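Local coordinates for uncharacterized protein (Desulfotomaculum acetoxidans, PDB 3U4Y) that is of unknown function but folds as a seven-bladed beta-propeller related to the lactonase family, at residues P271-T283 and I313-D325. Numbering follows the deposited sequence.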
loop_
_atom_site.group_PDB
_atom_site.type_symbol
_atom_site.label_atom_id
_atom_site.label_comp_id
_atom_site.label_asym_id
_atom_site.label_seq_id
_atom_site.Cartn_x
_atom_site.Cartn_y
_atom_site.Cartn_z
ATOM N N PRO A 271 0.664 12.491 -5.826
ATOM C CA PRO A 271 0.407 11.991 -7.181
ATOM C C PRO A 271 0.468 10.467 -7.366
ATOM O O PRO A 271 0.467 10.006 -8.501
ATOM C CB PRO A 271 1.507 12.656 -7.991
ATOM C CG PRO A 271 2.568 12.961 -7.043
ATOM C CD PRO A 271 1.898 13.293 -5.773
ATOM N N LEU A 272 0.527 9.706 -6.277
ATOM C CA LEU A 272 0.499 8.246 -6.344
ATOM C C LEU A 272 -0.664 7.649 -5.532
ATOM O O LEU A 272 -0.616 6.501 -5.118
ATOM C CB LEU A 272 1.839 7.680 -5.889
ATOM C CG LEU A 272 3.031 8.166 -6.699
ATOM C CD1 LEU A 272 4.301 7.631 -6.126
ATOM C CD2 LEU A 272 2.889 7.683 -8.109
ATOM N N PHE A 273 -1.681 8.470 -5.285
ATOM C CA PHE A 273 -2.980 8.068 -4.723
ATOM C C PHE A 273 -3.095 6.889 -3.738
ATOM O O PHE A 273 -3.965 6.012 -3.906
ATOM C CB PHE A 273 -3.979 7.913 -5.867
ATOM C CG PHE A 273 -3.934 9.046 -6.818
ATOM C CD1 PHE A 273 -4.796 10.111 -6.677
ATOM C CD2 PHE A 273 -2.971 9.081 -7.812
ATOM C CE1 PHE A 273 -4.723 11.181 -7.538
ATOM C CE2 PHE A 273 -2.890 10.139 -8.677
ATOM C CZ PHE A 273 -3.768 11.193 -8.548
ATOM N N GLY A 274 -2.245 6.900 -2.707
ATOM C CA GLY A 274 -2.367 5.979 -1.590
ATOM C C GLY A 274 -1.392 4.826 -1.670
ATOM O O GLY A 274 -1.420 3.887 -0.851
ATOM N N ALA A 275 -0.514 4.906 -2.661
ATOM C CA ALA A 275 0.351 3.796 -2.979
ATOM C C ALA A 275 1.535 3.741 -2.041
ATOM O O ALA A 275 2.258 4.727 -1.882
ATOM C CB ALA A 275 0.819 3.886 -4.405
ATOM N N ASN A 276 1.747 2.578 -1.433
ATOM C CA ASN A 276 2.821 2.449 -0.464
ATOM C C ASN A 276 4.189 2.668 -1.062
ATOM O O ASN A 276 4.582 1.994 -2.006
ATOM C CB ASN A 276 2.702 1.135 0.277
ATOM C CG ASN A 276 1.490 1.118 1.166
ATOM O OD1 ASN A 276 1.346 1.981 2.031
ATOM N ND2 ASN A 276 0.582 0.186 0.927
ATOM N N GLN A 277 4.884 3.666 -0.536
ATOM C CA GLN A 277 6.215 3.990 -1.012
ATOM C C GLN A 277 7.277 3.516 -0.037
ATOM O O GLN A 277 8.351 4.101 0.008
ATOM C CB GLN A 277 6.386 5.496 -1.201
ATOM C CG GLN A 277 5.417 6.179 -2.164
ATOM C CD GLN A 277 5.772 7.660 -2.366
ATOM O OE1 GLN A 277 6.591 8.004 -3.225
ATOM N NE2 GLN A 277 5.176 8.531 -1.555
HETATM N N MSE A 278 6.981 2.480 0.746
HETATM C CA MSE A 278 7.946 1.946 1.714
HETATM C C MSE A 278 7.599 0.510 2.066
HETATM O O MSE A 278 6.427 0.174 2.217
HETATM C CB MSE A 278 7.961 2.796 2.983
HETATM C CG MSE A 278 9.206 2.653 3.885
HETATM SE SE MSE A 278 9.082 3.710 5.570
HETATM C CE MSE A 278 10.782 4.593 5.471
ATOM N N ALA A 279 8.612 -0.345 2.180
ATOM C CA ALA A 279 8.383 -1.730 2.571
ATOM C C ALA A 279 9.506 -2.244 3.442
ATOM O O ALA A 279 10.640 -1.778 3.346
ATOM C CB ALA A 279 8.232 -2.612 1.361
ATOM N N LEU A 280 9.168 -3.217 4.281
ATOM C CA LEU A 280 10.098 -3.863 5.201
ATOM C C LEU A 280 10.557 -5.174 4.554
ATOM O O LEU A 280 9.723 -5.924 4.049
ATOM C CB LEU A 280 9.322 -4.169 6.491
ATOM C CG LEU A 280 9.747 -3.980 7.953
ATOM C CD1 LEU A 280 10.915 -3.046 8.146
ATOM C CD2 LEU A 280 8.545 -3.493 8.737
ATOM N N ASN A 281 11.856 -5.461 4.544
ATOM C CA ASN A 281 12.316 -6.805 4.141
ATOM C C ASN A 281 11.640 -7.876 5.007
ATOM O O ASN A 281 11.009 -7.539 6.010
ATOM C CB ASN A 281 13.854 -6.930 4.173
ATOM C CG ASN A 281 14.445 -6.784 5.577
ATOM O OD1 ASN A 281 13.866 -6.146 6.452
ATOM N ND2 ASN A 281 15.610 -7.383 5.786
ATOM N N LYS A 282 11.767 -9.139 4.614
ATOM C CA LYS A 282 11.129 -10.233 5.338
ATOM C C LYS A 282 11.682 -10.377 6.753
ATOM O O LYS A 282 11.038 -10.963 7.622
ATOM C CB LYS A 282 11.284 -11.548 4.572
ATOM C CG LYS A 282 12.709 -12.073 4.516
ATOM C CD LYS A 282 12.737 -13.547 4.146
ATOM C CE LYS A 282 13.553 -13.786 2.887
ATOM N NZ LYS A 282 12.996 -14.896 2.065
ATOM N N THR A 283 12.874 -9.836 6.977
ATOM C CA THR A 283 13.504 -9.897 8.290
ATOM C C THR A 283 13.301 -8.594 9.056
ATOM O O THR A 283 14.048 -8.283 9.981
ATOM C CB THR A 283 15.013 -10.187 8.180
ATOM O OG1 THR A 283 15.540 -9.549 7.010
ATOM C CG2 THR A 283 15.262 -11.684 8.090
ATOM N N ILE A 313 17.529 2.081 -10.928
ATOM C CA ILE A 313 16.066 2.082 -10.876
ATOM C C ILE A 313 15.613 3.499 -10.587
ATOM O O ILE A 313 16.030 4.091 -9.594
ATOM C CB ILE A 313 15.487 1.187 -9.759
ATOM C CG1 ILE A 313 15.752 -0.297 -10.016
ATOM C CG2 ILE A 313 13.993 1.390 -9.651
ATOM C CD1 ILE A 313 15.029 -1.202 -9.039
ATOM N N GLU A 314 14.763 4.045 -11.447
ATOM C CA GLU A 314 14.234 5.381 -11.241
ATOM C C GLU A 314 12.881 5.262 -10.545
ATOM O O GLU A 314 11.827 5.208 -11.172
ATOM C CB GLU A 314 14.146 6.113 -12.575
ATOM C CG GLU A 314 15.480 6.126 -13.333
ATOM C CD GLU A 314 15.399 6.791 -14.706
ATOM O OE1 GLU A 314 16.453 6.906 -15.371
ATOM O OE2 GLU A 314 14.288 7.192 -15.121
ATOM N N ALA A 315 12.922 5.191 -9.225
ATOM C CA ALA A 315 11.730 4.858 -8.476
ATOM C C ALA A 315 10.641 5.853 -8.797
ATOM O O ALA A 315 10.914 7.034 -8.968
ATOM C CB ALA A 315 12.031 4.840 -6.986
ATOM N N ASN A 316 9.409 5.369 -8.874
ATOM C CA ASN A 316 8.284 6.218 -9.195
ATOM C C ASN A 316 6.980 5.449 -9.058
ATOM O O ASN A 316 6.410 4.997 -10.025
ATOM C CB ASN A 316 8.448 6.726 -10.618
ATOM C CG ASN A 316 7.704 8.017 -10.877
ATOM O OD1 ASN A 316 6.852 8.449 -10.096
ATOM N ND2 ASN A 316 8.019 8.639 -11.999
ATOM N N GLY A 317 6.503 5.294 -7.840
ATOM C CA GLY A 317 5.298 4.521 -7.639
ATOM C C GLY A 317 5.429 3.538 -6.495
ATOM O O GLY A 317 6.385 3.590 -5.716
ATOM N N GLY A 318 4.454 2.640 -6.403
ATOM C CA GLY A 318 4.370 1.692 -5.315
ATOM C C GLY A 318 5.569 0.769 -5.220
ATOM O O GLY A 318 6.436 0.742 -6.104
ATOM N N ILE A 319 5.611 0.010 -4.129
ATOM C CA ILE A 319 6.684 -0.932 -3.871
ATOM C C ILE A 319 6.166 -2.019 -2.964
ATOM O O ILE A 319 5.387 -1.747 -2.046
ATOM C CB ILE A 319 7.887 -0.247 -3.205
ATOM C CG1 ILE A 319 8.842 -1.279 -2.608
ATOM C CG2 ILE A 319 7.440 0.698 -2.115
ATOM C CD1 ILE A 319 10.170 -0.665 -2.201
ATOM N N ALA A 320 6.591 -3.252 -3.234
ATOM C CA ALA A 320 6.188 -4.418 -2.451
ATOM C C ALA A 320 7.351 -5.361 -2.268
ATOM O O ALA A 320 8.184 -5.510 -3.152
ATOM C CB ALA A 320 5.045 -5.148 -3.114
ATOM N N ILE A 321 7.412 -6.005 -1.115
ATOM C CA ILE A 321 8.475 -6.953 -0.874
ATOM C C ILE A 321 7.881 -8.323 -0.568
ATOM O O ILE A 321 6.747 -8.430 -0.113
ATOM C CB ILE A 321 9.416 -6.447 0.226
ATOM C CG1 ILE A 321 10.003 -5.098 -0.191
ATOM C CG2 ILE A 321 10.498 -7.442 0.499
ATOM C CD1 ILE A 321 11.323 -4.757 0.440
ATOM N N CYS A 322 8.636 -9.372 -0.864
ATOM C CA CYS A 322 8.164 -10.732 -0.677
ATOM C C CYS A 322 8.052 -11.064 0.804
ATOM O O CYS A 322 9.011 -10.877 1.558
ATOM C CB CYS A 322 9.128 -11.705 -1.346
ATOM S SG CYS A 322 8.523 -13.385 -1.315
ATOM N N HIS A 323 6.885 -11.548 1.222
ATOM C CA HIS A 323 6.671 -11.916 2.625
ATOM C C HIS A 323 5.857 -13.183 2.691
ATOM O O HIS A 323 4.632 -13.137 2.609
ATOM C CB HIS A 323 5.903 -10.821 3.382
ATOM C CG HIS A 323 6.697 -9.580 3.643
ATOM N ND1 HIS A 323 6.142 -8.319 3.595
ATOM C CD2 HIS A 323 8.001 -9.401 3.963
ATOM C CE1 HIS A 323 7.070 -7.419 3.861
ATOM N NE2 HIS A 323 8.208 -8.049 4.094
ATOM N N PRO A 324 6.524 -14.329 2.820
ATOM C CA PRO A 324 5.706 -15.533 2.974
ATOM C C PRO A 324 5.090 -15.640 4.367
ATOM O O PRO A 324 5.649 -15.148 5.357
ATOM C CB PRO A 324 6.687 -16.661 2.717
ATOM C CG PRO A 324 8.048 -16.060 2.867
ATOM C CD PRO A 324 7.946 -14.624 2.575
ATOM N N ASP A 325 3.917 -16.262 4.419
ATOM C CA ASP A 325 3.208 -16.478 5.671
ATOM C C ASP A 325 1.915 -17.245 5.406
ATOM O O ASP A 325 1.424 -17.279 4.275
ATOM C CB ASP A 325 2.899 -15.144 6.358
ATOM C CG ASP A 325 2.907 -15.258 7.876
ATOM O OD1 ASP A 325 1.892 -15.714 8.457
ATOM O OD2 ASP A 325 3.934 -14.888 8.487
#
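Strands 278-280 and 319-321 run side by side in the same direction, 5° apart with axes 6.2 Å from each other, and Ala279 lies opposite Ala320. Each is the innermost strand of its blade in a seven-bladed beta-propeller; strand 319-321, close to the C-terminus, pairs with strand 11-16 of the N-terminal blade, so the contact joins the last blade to the first beside the central channel. One weak backbone bond crosses the gap, Ile319 N to Asn276 O (3.1 Å). Between the strands the packing is apolar: Ala279 CB sits 3.4 Å from Ile321 CG1, with Ile319 CG1 farther off. With its CG1 anti to the backbone N (chi1 165°), Ile319 turns CG2 toward the peptide joining Gln277 and Met278. Toward the other end, Leu272 CD1 rests on Gly317 CA. Cys322, disulfide-bonded to Cys51, leads to His323, whose ring edge carries the main polar link. An alanine in place of His323 would probably leave the Leu280 carbonyl without this donor and open a gap beside Lys282. His323 CD2 lies 3.5 Å from Lys282 CA, while NE2 donates to Leu280 O at 2.6 Å, the oxygen only 11° out of the imidazole plane.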